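Local atomic coordinates of peptide chain release factor subunit 1 (PDB entry 3IR9), a protein that probably directs termination of translation at all three stop codons as archaeal release factor aRF1, of which this chain is the C-terminal domain. Residues 65-70 with 155-160; 69-74 with 139-144. All coordinates share one frame; numbering follows the deposited sequence.

Contact 1. Residues 65-70 with 155-160; sequences VLLLSE and GIAAIL
The antiparallel pairing of strand 63-69 with strand 156-160 forms the middle of the four-stranded mixed sheet in the C-terminal domain, and Leu67 with Ala157 is its central hydrogen-bonded pair. Leu67 N bonds Ala157 O at 2.9 Å, and Ala157 N returns a bond to Leu67 O. Leu67 O also meets Ile156 CA at 3.1 Å in a CA-H...O contact. Val65 and Ile159 form the next hydrogen-bonded pair, where Val65 N bonds Ile159 O at 3.1 Å. At the other end Ser69 N bonds Gly155 O at 2.8 Å. Gly155 has a positive phi of 76°, and a side chain there would press on Ser69 CB, so glycine suits the place twice over. Leu67 turns CG away from its own carbonyl carbon (chi1 -59°), which lays CD1 along the neighbouring strand to reach Ala158 CA at 3.7 Å; the small Ala157 beside it on this face leaves room for this reach. On the other face Leu68 CD2 meets Ile156 CG2 at 4.0 Å, the two branched chains crossing at a slant. Val65, Leu67, Ala157 and Ile159 share one face, where Ala157 and Ile159 pack on Phe36 of helix 10-41. Opposite, Leu66 and Ile156 meet Val54 of helix 51-58 and Phe125 of helix 121-131, while backbone bonds from Leu66 and Leu68 join strand 135-139.

Contact 2. Residues 69-74 with 139-144; sequences SEDLRA and VSTDFD
Val139 O accepts the backbone N-H of Glu70 at 2.7 Å, the hydrogen bond that links the two segments. Ser69 CA lies 3.4 Å from the same Val139 O in a CA-H...O contact, as expected where two parallel strands make their last bridge, Ser69 with Val139. Beyond it the chains part: residues 69-72 form a type I turn, and Thr141 centres an inverse gamma turn. Glu70 lays its aliphatic part on the other backbone, CB lying 3.4 Å from Ser140 CA. CG is anti to the backbone N (chi1 -157°), and the extended chain carries the carboxylate over Ser140, Glu70 OE1 coming to 3.1 Å from Ser140 CB. Asp71 and Thr141 cross at about a right angle. The carboxylate lies against the threonine branch, though how closely is doubtful in the model; Asp71 OD2 is 3.0 Å from Thr141 OG1. With an alanine at Asp71 the Thr141 branch would lose the carboxylate it lies against, which is likely to leave a gap between the two turns. The weak bond from Arg73 NH1 to Glu70 O (3.2 Å) ties the turn to the residues after it, while Gln29 OE1 of helix 10-41 takes up Ser140 N. The firm link is therefore backbone to backbone and asks of residue 70 only that it keep an N-H, whereas the polar side chains of Glu70, Asp71 and Thr141 suit a partly solvent-facing place.

In the fold
Contacts 1 and 2 have centres about 11 Å apart and share Ser69 and Glu70, at the end of strand 63-69. Along the chain the order is 65-70, 69-74, 139-144, 155-160. In the mixed sheet, strand 63-69 is flanked by strand 156-160, antiparallel, and strand 135-139, parallel. Contact 1 joins it to the first of these, contact 2 to the end of the second. A probable hydrogen bond from Val139 N to Leu68 O connects them, and Leu72 packs on Ile156. From residues 69-74 the chain leaves for the separate antiparallel sheet and the zinc site of Cys81, Cys84, Cys106 and Cys109, so contact 2 lies where this excursion departs and contact 1 in the middle of the mixed sheet.

Contact 1. Residues 65-70 with 155-160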
loop_
_atom_site.group_PDB
_atom_site.type_symbol
_atom_site.label_atom_id
_atom_site.label_comp_id
_atom_site.label_asym_id
_atom_site.label_seq_id
_atom_site.Cartn_x
_atom_site.Cartn_y
_atom_site.Cartn_z
ATOM N N VAL A 65 -3.898 27.043 -6.020
ATOM C CA VAL A 65 -3.642 25.724 -5.435
ATOM C C VAL A 65 -4.808 24.758 -5.675
ATOM O O VAL A 65 -5.960 25.083 -5.387
ATOM C CB VAL A 65 -3.410 25.811 -3.911
ATOM C CG1 VAL A 65 -3.134 24.432 -3.344
ATOM C CG2 VAL A 65 -2.268 26.760 -3.585
ATOM N N LEU A 66 -4.501 23.570 -6.195
ATOM C CA LEU A 66 -5.520 22.556 -6.473
ATOM C C LEU A 66 -5.458 21.394 -5.483
ATOM O O LEU A 66 -4.392 20.827 -5.251
ATOM C CB LEU A 66 -5.366 22.028 -7.900
ATOM C CG LEU A 66 -6.258 20.863 -8.331
ATOM C CD1 LEU A 66 -7.744 21.243 -8.306
ATOM C CD2 LEU A 66 -5.835 20.378 -9.713
ATOM N N LEU A 67 -6.603 21.038 -4.906
ATOM C CA LEU A 67 -6.659 19.948 -3.933
ATOM C C LEU A 67 -7.516 18.763 -4.403
ATOM O O LEU A 67 -8.690 18.921 -4.733
ATOM C CB LEU A 67 -7.142 20.458 -2.569
ATOM C CG LEU A 67 -6.291 21.561 -1.927
ATOM C CD1 LEU A 67 -6.870 22.938 -2.217
ATOM C CD2 LEU A 67 -6.176 21.356 -0.428
ATOM N N LEU A 68 -6.906 17.579 -4.425
ATOM C CA LEU A 68 -7.566 16.344 -4.854
ATOM C C LEU A 68 -7.381 15.248 -3.794
ATOM O O LEU A 68 -6.271 15.036 -3.308
ATOM C CB LEU A 68 -6.992 15.879 -6.202
ATOM C CG LEU A 68 -6.769 16.931 -7.302
ATOM C CD1 LEU A 68 -6.155 16.323 -8.553
ATOM C CD2 LEU A 68 -8.066 17.650 -7.649
ATOM N N SER A 69 -8.459 14.561 -3.421
ATOM C CA SER A 69 -8.349 13.475 -2.444
ATOM C C SER A 69 -7.668 12.263 -3.066
ATOM O O SER A 69 -7.746 12.045 -4.273
ATOM C CB SER A 69 -9.718 13.075 -1.882
ATOM O OG SER A 69 -9.584 12.200 -0.772
ATOM N N GLU A 70 -7.002 11.477 -2.231
ATOM C CA GLU A 70 -6.323 10.273 -2.685
ATOM C C GLU A 70 -7.360 9.176 -2.943
ATOM O O GLU A 70 -7.014 8.027 -3.208
ATOM C CB GLU A 70 -5.311 9.830 -1.623
ATOM C CG GLU A 70 -4.166 8.950 -2.110
ATOM C CD GLU A 70 -3.123 8.714 -1.023
ATOM O OE1 GLU A 70 -2.497 9.696 -0.572
ATOM O OE2 GLU A 70 -2.931 7.549 -0.614
ATOM N N GLY A 155 -13.928 15.852 -2.705
ATOM C CA GLY A 155 -12.563 15.373 -2.832
ATOM C C GLY A 155 -11.799 16.176 -3.855
ATOM O O GLY A 155 -10.819 15.705 -4.427
ATOM N N ILE A 156 -12.271 17.399 -4.082
ATOM C CA ILE A 156 -11.684 18.324 -5.043
ATOM C C ILE A 156 -11.914 19.748 -4.553
ATOM O O ILE A 156 -13.034 20.249 -4.589
ATOM C CB ILE A 156 -12.353 18.203 -6.426
ATOM C CG1 ILE A 156 -12.225 16.784 -6.982
ATOM C CG2 ILE A 156 -11.774 19.228 -7.393
ATOM C CD1 ILE A 156 -12.783 16.636 -8.386
ATOM N N ALA A 157 -10.863 20.404 -4.087
ATOM C CA ALA A 157 -10.995 21.770 -3.609
ATOM C C ALA A 157 -9.981 22.652 -4.314
ATOM O O ALA A 157 -9.235 22.186 -5.173
ATOM C CB ALA A 157 -10.800 21.826 -2.111
ATOM N N ALA A 158 -9.953 23.927 -3.953
ATOM C CA ALA A 158 -8.982 24.844 -4.528
ATOM C C ALA A 158 -8.973 26.194 -3.825
ATOM O O ALA A 158 -10.020 26.733 -3.465
ATOM C CB ALA A 158 -9.224 25.021 -6.030
ATOM N N ILE A 159 -7.772 26.719 -3.615
ATOM C CA ILE A 159 -7.599 28.107 -3.232
ATOM C C ILE A 159 -7.347 28.884 -4.516
ATOM O O ILE A 159 -6.547 28.471 -5.359
ATOM C CB ILE A 159 -6.414 28.278 -2.275
ATOM C CG1 ILE A 159 -6.636 27.448 -1.008
ATOM C CG2 ILE A 159 -6.210 29.746 -1.943
ATOM C CD1 ILE A 159 -5.377 27.245 -0.190
ATOM N N LEU A 160 -8.043 30.001 -4.676
ATOM C CA LEU A 160 -7.966 30.760 -5.912
ATOM C C LEU A 160 -6.981 31.921 -5.797
ATOM O O LEU A 160 -6.634 32.351 -4.696
ATOM C CB LEU A 160 -9.356 31.272 -6.305
ATOM C CG LEU A 160 -10.495 30.266 -6.131
ATOM C CD1 LEU A 160 -11.821 30.843 -6.614
ATOM C CD2 LEU A 160 -10.166 28.970 -6.857
#

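Contact 2. Residues 69-74 with 139-144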
loop_
_atom_site.group_PDB
_atom_site.type_symbol
_atom_site.label_atom_id
_atom_site.label_comp_id
_atom_site.label_asym_id
_atom_site.label_seq_id
_atom_site.Cartn_x
_atom_site.Cartn_y
_atom_site.Cartn_z
ATOM N N SER A 69 -8.459 14.561 -3.421
ATOM C CA SER A 69 -8.349 13.475 -2.444
ATOM C C SER A 69 -7.668 12.263 -3.066
ATOM O O SER A 69 -7.746 12.045 -4.273
ATOM C CB SER A 69 -9.718 13.075 -1.882
ATOM O OG SER A 69 -9.584 12.200 -0.772
ATOM N N GLU A 70 -7.002 11.477 -2.231
ATOM C CA GLU A 70 -6.323 10.273 -2.685
ATOM C C GLU A 70 -7.360 9.176 -2.943
ATOM O O GLU A 70 -7.014 8.027 -3.208
ATOM C CB GLU A 70 -5.311 9.830 -1.623
ATOM C CG GLU A 70 -4.166 8.950 -2.110
ATOM C CD GLU A 70 -3.123 8.714 -1.023
ATOM O OE1 GLU A 70 -2.497 9.696 -0.572
ATOM O OE2 GLU A 70 -2.931 7.549 -0.614
ATOM N N ASP A 71 -8.637 9.548 -2.878
ATOM C CA ASP A 71 -9.722 8.581 -2.995
ATOM C C ASP A 71 -10.645 8.786 -4.191
ATOM O O ASP A 71 -11.605 8.033 -4.373
ATOM C CB ASP A 71 -10.553 8.592 -1.718
ATOM C CG ASP A 71 -9.839 7.940 -0.566
ATOM O OD1 ASP A 71 -8.653 7.582 -0.736
ATOM O OD2 ASP A 71 -10.466 7.778 0.500
ATOM N N LEU A 72 -10.358 9.806 -4.991
ATOM C CA LEU A 72 -11.177 10.129 -6.153
ATOM C C LEU A 72 -11.304 8.949 -7.098
ATOM O O LEU A 72 -10.363 8.617 -7.823
ATOM C CB LEU A 72 -10.570 11.293 -6.926
ATOM C CG LEU A 72 -10.424 12.617 -6.191
ATOM C CD1 LEU A 72 -9.587 13.550 -7.039
ATOM C CD2 LEU A 72 -11.790 13.217 -5.892
ATOM N N ARG A 73 -12.476 8.329 -7.104
ATOM C CA ARG A 73 -12.728 7.217 -8.002
ATOM C C ARG A 73 -13.762 7.616 -9.051
ATOM O O ARG A 73 -14.946 7.338 -8.891
ATOM C CB ARG A 73 -13.186 5.991 -7.207
ATOM C CG ARG A 73 -12.163 5.509 -6.183
ATOM C CD ARG A 73 -10.771 5.437 -6.813
ATOM N NE ARG A 73 -9.828 4.590 -6.078
ATOM C CZ ARG A 73 -8.695 5.016 -5.522
ATOM N NH1 ARG A 73 -8.340 6.292 -5.601
ATOM N NH2 ARG A 73 -7.909 4.160 -4.886
ATOM N N ALA A 74 -13.307 8.272 -10.118
ATOM C CA ALA A 74 -14.217 8.784 -11.147
ATOM C C ALA A 74 -13.509 9.213 -12.433
ATOM O O ALA A 74 -12.455 9.846 -12.387
ATOM C CB ALA A 74 -15.036 9.943 -10.589
ATOM N N VAL A 139 -4.176 14.601 -1.323
ATOM C CA VAL A 139 -4.560 14.465 0.074
ATOM C C VAL A 139 -5.042 13.057 0.408
ATOM O O VAL A 139 -6.159 12.675 0.064
ATOM C CB VAL A 139 -5.643 15.488 0.466
ATOM C CG1 VAL A 139 -6.079 15.256 1.884
ATOM C CG2 VAL A 139 -5.127 16.907 0.306
ATOM N N SER A 140 -4.191 12.291 1.088
ATOM C CA SER A 140 -4.555 10.948 1.512
ATOM C C SER A 140 -5.794 11.027 2.379
ATOM O O SER A 140 -6.037 12.029 3.049
ATOM C CB SER A 140 -3.424 10.293 2.301
ATOM O OG SER A 140 -3.478 10.687 3.660
ATOM N N THR A 141 -6.575 9.958 2.355
ATOM C CA THR A 141 -7.804 9.880 3.118
ATOM C C THR A 141 -7.520 9.363 4.522
ATOM O O THR A 141 -8.103 8.371 4.961
ATOM C CB THR A 141 -8.775 8.917 2.444
ATOM O OG1 THR A 141 -9.963 8.797 3.234
ATOM C CG2 THR A 141 -8.119 7.540 2.287
ATOM N N ASP A 142 -6.613 10.031 5.227
ATOM C CA ASP A 142 -6.222 9.572 6.554
ATOM C C ASP A 142 -6.578 10.587 7.642
ATOM O O ASP A 142 -7.541 10.392 8.385
ATOM C CB ASP A 142 -4.732 9.225 6.587
ATOM C CG ASP A 142 -4.351 8.173 5.550
ATOM O OD1 ASP A 142 -5.253 7.642 4.867
ATOM O OD2 ASP A 142 -3.145 7.875 5.416
ATOM N N PHE A 143 -5.805 11.668 7.736
ATOM C CA PHE A 143 -6.096 12.715 8.715
ATOM C C PHE A 143 -7.456 13.341 8.431
ATOM O O PHE A 143 -7.906 13.366 7.286
ATOM C CB PHE A 143 -4.996 13.781 8.741
ATOM C CG PHE A 143 -4.768 14.457 7.421
ATOM C CD1 PHE A 143 -4.224 13.760 6.352
ATOM C CD2 PHE A 143 -5.078 15.795 7.253
ATOM C CE1 PHE A 143 -4.010 14.382 5.136
ATOM C CE2 PHE A 143 -4.862 16.423 6.042
ATOM C CZ PHE A 143 -4.328 15.716 4.984
ATOM N N ASP A 144 -8.118 13.831 9.473
ATOM C CA ASP A 144 -9.503 14.256 9.328
ATOM C C ASP A 144 -9.617 15.221 8.159
ATOM O O ASP A 144 -10.472 15.065 7.293
ATOM C CB ASP A 144 -10.024 14.900 10.617
ATOM C CG ASP A 144 -11.537 14.801 10.750
ATOM O OD1 ASP A 144 -12.113 13.803 10.265
ATOM O OD2 ASP A 144 -12.150 15.716 11.343
#